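PDB 3DDD: putative Acetyltransferase from Pyrococcus horikoshii, which binds coenzyme A and, as a putative GNAT-family acetyltransferase, probably transfers acyl groups to an acceptor. Local coordinates for residues Leu133-Lys136 with Val140-Tyr143; Gln259-Met264 with Leu283-Gly288; Ser52-Ser57 with Ile89-Val94. One frame throughout, in Å; residues are numbered along the deposited sequence.

In the fold
From the N terminus the contacts run in series, none nested in or crossing another. Contact 3 comes first, packing helix 47-60 on strand 86-94 across an intervening run that contains strands 65-70 and 73-82. Contact 1 then closes a tight turn of three residues between helix 131-136 and strand 140-149. Contact 2 brings the C-terminal tail back onto strand 258-267, past the short strand 279-281. The three meet: Met264 of contact 2 packs on Asp141 and Tyr143 of contact 1, Tyr134 of contact 1 touches Met92 of contact 3 (both methionines are selenomethionine in the crystal), and Ser57 and Leu91 of contact 3 meet the tail. Contacts 1 and 3 both touch coenzyme A.

Contact 1: residues Leu133-Lys136 with Val140-Tyr143; sequences LYKK and VDEY. With COA (coenzyme A), chain B.
Lys135 NZ draws several weak partners around itself at the turn from helix 131-136 into strand 140-149. Its link to Asp141 OD1, at 3.8 Å, is a long salt bridge. A water joins the same two residues less directly, lying 3.3 Å from Lys135 NZ and accepting from Asp141 N at 2.7 Å, so the ammonium is tied to both the side chain and the backbone of the strand. Weak hydrogen bonds to Tyr131 OH and Phe139 O add to the cluster. With CG set opposite its backbone N (chi1 -157°), Lys135 leaves the helix and then bends at each later torsion, which brings the ammonium past Val140 CA to meet the aspartate nearly at right angles. The stronger partner of Asp141 OD1 is Tyr131 OH, at the start of the same helix. Lys136, one residue on, serves the cofactor instead. Its chain is extended beyond CG, and its NZ donates to O7A of the 3'-phosphate of coenzyme A at 2.9 Å and to the ester oxygen O3B at 3.1 Å. Tyr134 turns to the other end of the cofactor: its OH lies 3.2 Å from S1P, with the sulfur at the ring edge and in its plane, while Leu133 CB packs 3.7 Å from the ribose oxygen O4B. Consecutive helix residues thus divide the work, two lysines with different anions, an aliphatic and an aromatic side chain along the cofactor. The direct bridge being long, this exposed turn probably gains only a modest electrostatic tie, whereas Lys136 probably offsets phosphate charge.

Contact 2: residues Gln259-Met264 with Leu283-Gly288; sequences QVTSCM and LAYAKG
Cys263 SG sits almost squarely over the centre of the Tyr285 ring, 3.6 Å from its centroid and 11° off the ring normal, a sulfur-aromatic contact over the face. With SG opposite the carbonyl carbon (chi1 -68°), the thiol is carried over the whole ring, nearest to CZ, and Cys263 CB follows it 3.8 Å from Tyr285 CE1. Thr261, two residues earlier on the same side of the strand, meets the ring differently: its CG2 lies at the edge, near the plane, 3.9 Å from Tyr285 OH and 4.1 Å from Tyr285 CE2. Between them the backbone passes the phenol, with Ser262 CA 3.7 Å from Tyr285 OH. That hydroxyl is hydrogen-bonded to Thr145 O of neighbouring strand 140-149, which fixes the far end of the ring while the sulfur occupies one face. Arg147 and Asp125 also pack against Tyr285. Behind the ring the tail curls into a short turn: Ala284 O accepts from Gly288 N at 2.8 Å and from Lys287 N at 3.2 Å. The chain ends there, and the carboxylate oxygen Gly288 OXT forms a salt bridge with Arg265 and a hydrogen bond with Tyr279. Val260 and Thr261 lie opposite the single residue Arg147 as a classic beta bulge, whose second residue is the threonine that touches the tyrosine. Strand 258-267 runs antiparallel to both 121-126 and 140-149 and lies between them, so Tyr285 packs the C-terminal tail on a central strand of the acetyltransferase fold, near the coenzyme A site.

Contact 3: residues Ser52-Ser57 with Ile89-Val94; sequences SSFEIS and IGLMGV. With COA (coenzyme A), chain B.
Leu91 meets helix 47-60 chiefly through one methyl. Its CD1 lies 3.4 Å from Phe54 CE1 and 3.6 Å from Ser57 OG, while CD2 reaches the same ring atom at 3.9 Å. Leu91 CG lies anti to its own carbonyl carbon, which sends the methyls toward the helix. CD1 approaches the Phe54 ring obliquely, and the two side chains run antiparallel alongside one another, overlapping near their ends. Leu91 CD2 also packs on Ala286 of the C-terminal tail, and Phe54 continues inward onto Met77 and onto Ile30, Met33 and Val34 of helix 30-41. The serine beside the methyl has two polar partners: Ser57 OG donates to Ser53 O at 3.2 Å, from 38° above the carbonyl plane, and is also hydrogen-bonded to Lys287 NZ. Ser53 O takes the helical bond from Ser57 N as well. On the strand side, Leu91 has a left-handed backbone conformation (phi 67°), an irregularity recalling the bulge common in this strand of GNAT enzymes. Beyond it, Val94 N donates to O9P of coenzyme A at 2.8 Å with an N-H...O angle of 160°, and Met92 O approaches C3P at 3.4 Å. No hydrogen bond joins helix and strand here, so van der Waals packing of one leucine against a ring and a serine oxygen connects them, while the same strand's backbone grips the cofactor's pantetheine arm by a nearly straight bond.

Contact 1: residues Leu133-Lys136 with Val140-Tyr143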
# COMPACT_ATOMS: atom_id res chain seq x y z
N LEU A 133 -10.67 -13.19 7.00
CA LEU A 133 -11.49 -12.05 7.43
C LEU A 133 -12.19 -11.45 6.20
O LEU A 133 -13.41 -11.34 6.15
CB LEU A 133 -10.60 -11.01 8.12
CG LEU A 133 -11.14 -9.95 9.10
CD1 LEU A 133 -10.00 -9.34 9.98
CD2 LEU A 133 -11.84 -8.86 8.35
N TYR A 134 -11.42 -11.11 5.18
CA TYR A 134 -11.97 -10.37 4.02
C TYR A 134 -12.97 -11.23 3.21
O TYR A 134 -13.94 -10.72 2.62
CB TYR A 134 -10.83 -9.86 3.14
CG TYR A 134 -9.73 -9.15 3.94
CD1 TYR A 134 -10.03 -8.19 4.88
CD2 TYR A 134 -8.40 -9.47 3.74
CE1 TYR A 134 -8.98 -7.54 5.61
CE2 TYR A 134 -7.38 -8.83 4.43
CZ TYR A 134 -7.68 -7.89 5.38
OH TYR A 134 -6.65 -7.32 6.06
N LYS A 135 -12.73 -12.52 3.20
CA LYS A 135 -13.61 -13.45 2.49
C LYS A 135 -15.00 -13.49 3.11
O LYS A 135 -15.97 -13.63 2.38
CB LYS A 135 -12.97 -14.85 2.43
CG LYS A 135 -13.51 -15.69 1.28
CD LYS A 135 -12.48 -16.63 0.66
CE LYS A 135 -12.66 -16.78 -0.87
NZ LYS A 135 -12.43 -15.46 -1.56
N LYS A 136 -15.10 -13.35 4.43
CA LYS A 136 -16.38 -13.25 5.14
C LYS A 136 -17.23 -12.07 4.65
O LYS A 136 -18.43 -12.15 4.74
CB LYS A 136 -16.17 -13.10 6.65
CG LYS A 136 -15.76 -14.36 7.40
CD LYS A 136 -15.30 -14.03 8.85
CE LYS A 136 -14.86 -15.30 9.62
NZ LYS A 136 -14.94 -15.03 11.10
N VAL A 140 -13.52 -11.06 -3.32
CA VAL A 140 -13.15 -12.09 -4.29
C VAL A 140 -11.69 -11.91 -4.73
O VAL A 140 -11.20 -10.80 -4.78
CB VAL A 140 -14.06 -12.03 -5.56
CG1 VAL A 140 -15.56 -12.29 -5.21
CG2 VAL A 140 -13.90 -10.69 -6.28
N ASP A 141 -11.01 -13.00 -5.05
CA ASP A 141 -9.62 -12.95 -5.51
C ASP A 141 -9.47 -12.23 -6.85
O ASP A 141 -10.28 -12.42 -7.77
CB ASP A 141 -9.04 -14.36 -5.68
CG ASP A 141 -8.93 -15.14 -4.38
OD1 ASP A 141 -9.22 -14.58 -3.31
OD2 ASP A 141 -8.56 -16.31 -4.44
N GLU A 142 -8.43 -11.41 -6.95
CA GLU A 142 -8.02 -10.87 -8.23
C GLU A 142 -6.77 -11.61 -8.72
O GLU A 142 -6.89 -12.53 -9.51
CB GLU A 142 -7.80 -9.35 -8.13
CG GLU A 142 -9.13 -8.62 -7.94
CD GLU A 142 -9.06 -7.14 -8.23
OE1 GLU A 142 -8.03 -6.51 -7.93
OE2 GLU A 142 -10.05 -6.60 -8.77
N TYR A 143 -5.60 -11.25 -8.21
CA TYR A 143 -4.34 -11.90 -8.57
C TYR A 143 -3.37 -11.60 -7.43
O TYR A 143 -3.62 -10.71 -6.63
CB TYR A 143 -3.79 -11.35 -9.91
CG TYR A 143 -3.85 -9.84 -10.01
CD1 TYR A 143 -2.95 -9.06 -9.34
CD2 TYR A 143 -4.86 -9.18 -10.74
CE1 TYR A 143 -3.00 -7.68 -9.39
CE2 TYR A 143 -4.92 -7.78 -10.80
CZ TYR A 143 -3.97 -7.04 -10.11
OH TYR A 143 -3.96 -5.65 -10.11
N1A COA B . -4.44 -17.37 10.72
C2A COA B . -5.44 -17.57 9.80
N3A COA B . -6.56 -16.76 9.84
C4A COA B . -6.64 -15.79 10.79
C5A COA B . -5.64 -15.56 11.71
C6A COA B . -4.54 -16.38 11.67
N6A COA B . -3.77 -16.37 12.74
N7A COA B . -5.98 -14.54 12.53
C8A COA B . -7.18 -14.09 12.11
N9A COA B . -7.59 -14.85 11.04
C1B COA B . -8.75 -14.65 10.16
C2B COA B . -9.77 -15.76 10.36
O2B COA B . -10.53 -16.01 9.21
C3B COA B . -10.67 -15.15 11.40
O3B COA B . -11.90 -15.78 11.41
P3B COA B . -12.18 -17.09 12.31
O7A COA B . -13.68 -17.33 12.35
O8A COA B . -11.70 -16.79 13.70
O9A COA B . -11.62 -18.26 11.58
C4B COA B . -10.72 -13.73 10.89
O4B COA B . -9.38 -13.46 10.56
C5B COA B . -11.28 -12.71 11.86
O5B COA B . -10.66 -12.87 13.09
P1A COA B . -10.47 -11.59 14.01
O1A COA B . -10.41 -12.04 15.45
O2A COA B . -11.56 -10.56 13.82
O3A COA B . -9.07 -11.04 13.46
P2A COA B . -7.99 -10.31 14.39
O4A COA B . -8.51 -9.43 15.47
O5A COA B . -7.03 -11.35 14.93
O6A COA B . -7.14 -9.47 13.30
CBP COA B . -5.47 -9.51 11.43
CCP COA B . -6.73 -10.10 12.10
CDP COA B . -5.57 -7.98 11.52
CEP COA B . -5.53 -9.92 9.95
CAP COA B . -4.12 -10.09 11.87
OAP COA B . -4.23 -11.01 12.91
C9P COA B . -2.98 -9.14 12.15
O9P COA B . -3.06 -7.99 12.89
N8P COA B . -1.79 -9.41 11.65
C7P COA B . -1.08 -8.34 11.02
C6P COA B . -0.27 -8.79 9.84
C5P COA B . -1.03 -9.71 8.95
O5P COA B . -0.48 -10.81 8.72
N4P COA B . -2.24 -9.30 8.47
C3P COA B . -2.66 -7.95 8.02
C2P COA B . -2.52 -7.60 6.51
S1P COA B . -3.74 -8.28 5.31
O HOH W 1 -12.35 -15.37 -4.81

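Contact 2: residues Gln259-Met264 with Leu283-Gly288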
# COMPACT_ATOMS: atom_id res chain seq x y z
N GLN A 259 12.33 -13.94 -3.18
CA GLN A 259 10.94 -13.66 -2.86
C GLN A 259 10.75 -13.44 -1.37
O GLN A 259 11.09 -14.30 -0.57
CB GLN A 259 10.01 -14.78 -3.30
CG GLN A 259 8.55 -14.42 -2.97
CD GLN A 259 7.56 -15.47 -3.34
OE1 GLN A 259 7.60 -16.02 -4.45
NE2 GLN A 259 6.63 -15.74 -2.43
N VAL A 260 10.12 -12.34 -1.00
CA VAL A 260 9.92 -12.02 0.42
C VAL A 260 8.58 -12.52 0.94
O VAL A 260 8.51 -13.17 1.97
CB VAL A 260 9.96 -10.49 0.69
CG1 VAL A 260 9.77 -10.22 2.20
CG2 VAL A 260 11.24 -9.89 0.19
N THR A 261 7.51 -12.14 0.25
CA THR A 261 6.17 -12.52 0.65
C THR A 261 5.20 -12.29 -0.50
O THR A 261 5.55 -11.64 -1.46
CB THR A 261 5.70 -11.75 1.91
OG1 THR A 261 4.56 -12.42 2.45
CG2 THR A 261 5.38 -10.30 1.60
N SER A 262 4.02 -12.89 -0.45
CA SER A 262 2.96 -12.51 -1.37
C SER A 262 1.62 -12.29 -0.69
O SER A 262 1.34 -12.79 0.38
CB SER A 262 2.83 -13.52 -2.49
OG SER A 262 2.12 -14.63 -2.06
N CYS A 263 0.80 -11.45 -1.33
CA CYS A 263 -0.57 -11.23 -0.95
C CYS A 263 -1.46 -11.58 -2.10
O CYS A 263 -1.02 -11.72 -3.24
CB CYS A 263 -0.82 -9.78 -0.62
SG CYS A 263 0.04 -9.26 0.87
N MSE A 264 -2.73 -11.70 -1.79
CA MSE A 264 -3.72 -11.87 -2.79
C MSE A 264 -4.45 -10.54 -2.81
O MSE A 264 -4.92 -10.06 -1.79
CB MSE A 264 -4.62 -13.06 -2.43
CG MSE A 264 -5.81 -13.24 -3.35
SE MSE A 264 -5.33 -13.68 -5.17
CE MSE A 264 -4.92 -15.60 -4.93
N LEU A 283 2.48 0.53 -5.75
CA LEU A 283 2.95 1.55 -4.82
C LEU A 283 3.25 0.94 -3.45
O LEU A 283 4.35 1.06 -2.96
CB LEU A 283 1.93 2.71 -4.73
CG LEU A 283 2.50 4.00 -4.10
CD1 LEU A 283 1.80 5.27 -4.63
CD2 LEU A 283 2.39 3.95 -2.59
N ALA A 284 2.26 0.29 -2.84
CA ALA A 284 2.40 -0.31 -1.49
C ALA A 284 1.23 -1.23 -1.32
O ALA A 284 0.20 -0.98 -1.89
CB ALA A 284 2.38 0.75 -0.38
N TYR A 285 1.38 -2.30 -0.55
CA TYR A 285 0.22 -3.16 -0.24
C TYR A 285 -0.94 -2.34 0.43
O TYR A 285 -2.12 -2.59 0.19
CB TYR A 285 0.62 -4.30 0.67
CG TYR A 285 1.39 -5.46 0.07
CD1 TYR A 285 1.02 -6.05 -1.13
CD2 TYR A 285 2.48 -6.01 0.76
CE1 TYR A 285 1.70 -7.17 -1.63
CE2 TYR A 285 3.18 -7.13 0.26
CZ TYR A 285 2.79 -7.70 -0.94
OH TYR A 285 3.46 -8.80 -1.43
N ALA A 286 -0.58 -1.33 1.22
CA ALA A 286 -1.57 -0.48 1.89
C ALA A 286 -2.41 0.40 0.96
O ALA A 286 -3.59 0.73 1.27
CB ALA A 286 -0.88 0.38 2.88
N LYS A 287 -1.82 0.76 -0.19
CA LYS A 287 -2.34 1.81 -1.04
C LYS A 287 -2.72 1.37 -2.46
O LYS A 287 -3.55 1.99 -3.11
CB LYS A 287 -1.34 2.96 -0.99
CG LYS A 287 -1.59 3.76 0.29
CD LYS A 287 -0.65 4.82 0.53
CE LYS A 287 -0.78 5.31 1.95
NZ LYS A 287 -0.15 4.37 2.98
N GLY A 288 -2.13 0.28 -2.92
CA GLY A 288 -2.55 -0.36 -4.15
C GLY A 288 -1.51 -0.30 -5.26
O GLY A 288 -0.58 0.47 -5.09
OXT GLY A 288 -1.63 -0.96 -6.33

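Contact 3: residues Ser52-Ser57 with Ile89-Val94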
# COMPACT_ATOMS: atom_id res chain seq x y z
N SER A 52 7.44 7.32 9.91
CA SER A 52 7.42 8.15 8.72
C SER A 52 6.41 7.66 7.70
O SER A 52 5.75 8.45 7.03
CB SER A 52 8.82 8.24 8.13
OG SER A 52 9.65 8.89 9.07
N SER A 53 6.27 6.34 7.58
CA SER A 53 5.30 5.78 6.65
C SER A 53 3.88 6.19 7.04
O SER A 53 3.07 6.53 6.20
CB SER A 53 5.43 4.26 6.61
OG SER A 53 4.65 3.71 5.58
N PHE A 54 3.58 6.18 8.34
CA PHE A 54 2.25 6.46 8.84
C PHE A 54 1.92 7.95 8.84
O PHE A 54 0.76 8.32 8.66
CB PHE A 54 2.10 5.93 10.27
CG PHE A 54 1.94 4.44 10.38
CD1 PHE A 54 1.86 3.62 9.25
CD2 PHE A 54 1.84 3.86 11.63
CE1 PHE A 54 1.69 2.25 9.38
CE2 PHE A 54 1.67 2.50 11.77
CZ PHE A 54 1.56 1.69 10.66
N GLU A 55 2.92 8.80 9.04
CA GLU A 55 2.73 10.22 8.82
C GLU A 55 2.26 10.49 7.36
O GLU A 55 1.40 11.34 7.11
CB GLU A 55 4.02 10.97 9.15
CG GLU A 55 4.35 10.93 10.63
CD GLU A 55 5.68 11.56 11.04
OE1 GLU A 55 6.52 11.94 10.21
OE2 GLU A 55 5.90 11.67 12.26
N ILE A 56 2.83 9.76 6.41
CA ILE A 56 2.44 9.89 5.00
C ILE A 56 1.00 9.41 4.81
O ILE A 56 0.21 10.07 4.17
CB ILE A 56 3.41 9.11 4.10
CG1 ILE A 56 4.79 9.81 4.08
CG2 ILE A 56 2.87 8.95 2.69
CD1 ILE A 56 5.91 8.95 3.48
N SER A 57 0.67 8.28 5.40
CA SER A 57 -0.68 7.71 5.30
C SER A 57 -1.75 8.69 5.78
O SER A 57 -2.73 8.90 5.08
CB SER A 57 -0.76 6.39 6.08
OG SER A 57 0.15 5.45 5.51
N ILE A 89 -8.16 -0.67 1.31
CA ILE A 89 -8.00 -0.87 2.75
C ILE A 89 -6.62 -1.49 3.00
O ILE A 89 -6.20 -2.48 2.34
CB ILE A 89 -9.16 -1.68 3.36
CG1 ILE A 89 -10.41 -0.80 3.43
CG2 ILE A 89 -8.83 -2.15 4.78
CD1 ILE A 89 -11.73 -1.56 3.51
N GLY A 90 -5.89 -0.85 3.90
CA GLY A 90 -4.58 -1.30 4.28
C GLY A 90 -4.23 -1.07 5.73
O GLY A 90 -5.02 -0.49 6.48
N LEU A 91 -3.08 -1.59 6.14
CA LEU A 91 -2.52 -1.30 7.47
C LEU A 91 -3.37 -1.90 8.61
O LEU A 91 -3.35 -1.42 9.74
CB LEU A 91 -2.26 0.23 7.64
CG LEU A 91 -1.26 0.92 6.68
CD1 LEU A 91 -0.86 2.39 7.11
CD2 LEU A 91 0.03 0.08 6.56
N MSE A 92 -4.11 -2.98 8.32
CA MSE A 92 -4.80 -3.74 9.35
C MSE A 92 -3.81 -4.44 10.31
O MSE A 92 -2.85 -5.07 9.89
CB MSE A 92 -5.72 -4.79 8.74
CG MSE A 92 -6.84 -4.25 7.87
SE MSE A 92 -8.33 -3.53 8.86
CE MSE A 92 -8.80 -5.14 9.88
N GLY A 93 -4.11 -4.36 11.60
CA GLY A 93 -3.21 -4.83 12.63
C GLY A 93 -3.90 -4.85 13.97
O GLY A 93 -4.51 -3.86 14.38
N VAL A 94 -3.81 -6.00 14.65
CA VAL A 94 -4.23 -6.13 16.05
C VAL A 94 -3.09 -6.75 16.81
O VAL A 94 -2.48 -7.71 16.36
CB VAL A 94 -5.50 -6.95 16.14
CG1 VAL A 94 -5.87 -7.32 17.62
CG2 VAL A 94 -6.64 -6.16 15.44
N1A COA B . -4.44 -17.37 10.72
C2A COA B . -5.44 -17.57 9.80
N3A COA B . -6.56 -16.76 9.84
C4A COA B . -6.64 -15.79 10.79
C5A COA B . -5.64 -15.56 11.71
C6A COA B . -4.54 -16.38 11.67
N6A COA B . -3.77 -16.37 12.74
N7A COA B . -5.98 -14.54 12.53
C8A COA B . -7.18 -14.09 12.11
N9A COA B . -7.59 -14.85 11.04
C1B COA B . -8.75 -14.65 10.16
C2B COA B . -9.77 -15.76 10.36
O2B COA B . -10.53 -16.01 9.21
C3B COA B . -10.67 -15.15 11.40
O3B COA B . -11.90 -15.78 11.41
P3B COA B . -12.18 -17.09 12.31
O7A COA B . -13.68 -17.33 12.35
O8A COA B . -11.70 -16.79 13.70
O9A COA B . -11.62 -18.26 11.58
C4B COA B . -10.72 -13.73 10.89
O4B COA B . -9.38 -13.46 10.56
C5B COA B . -11.28 -12.71 11.86
O5B COA B . -10.66 -12.87 13.09
P1A COA B . -10.47 -11.59 14.01
O1A COA B . -10.41 -12.04 15.45
O2A COA B . -11.56 -10.56 13.82
O3A COA B . -9.07 -11.04 13.46
P2A COA B . -7.99 -10.31 14.39
O4A COA B . -8.51 -9.43 15.47
O5A COA B . -7.03 -11.35 14.93
O6A COA B . -7.14 -9.47 13.30
CBP COA B . -5.47 -9.51 11.43
CCP COA B . -6.73 -10.10 12.10
CDP COA B . -5.57 -7.98 11.52
CEP COA B . -5.53 -9.92 9.95
CAP COA B . -4.12 -10.09 11.87
OAP COA B . -4.23 -11.01 12.91
C9P COA B . -2.98 -9.14 12.15
O9P COA B . -3.06 -7.99 12.89
N8P COA B . -1.79 -9.41 11.65
C7P COA B . -1.08 -8.34 11.02
C6P COA B . -0.27 -8.79 9.84
C5P COA B . -1.03 -9.71 8.95
O5P COA B . -0.48 -10.81 8.72
N4P COA B . -2.24 -9.30 8.47
C3P COA B . -2.66 -7.95 8.02
C2P COA B . -2.52 -7.60 6.51
S1P COA B . -3.74 -8.28 5.31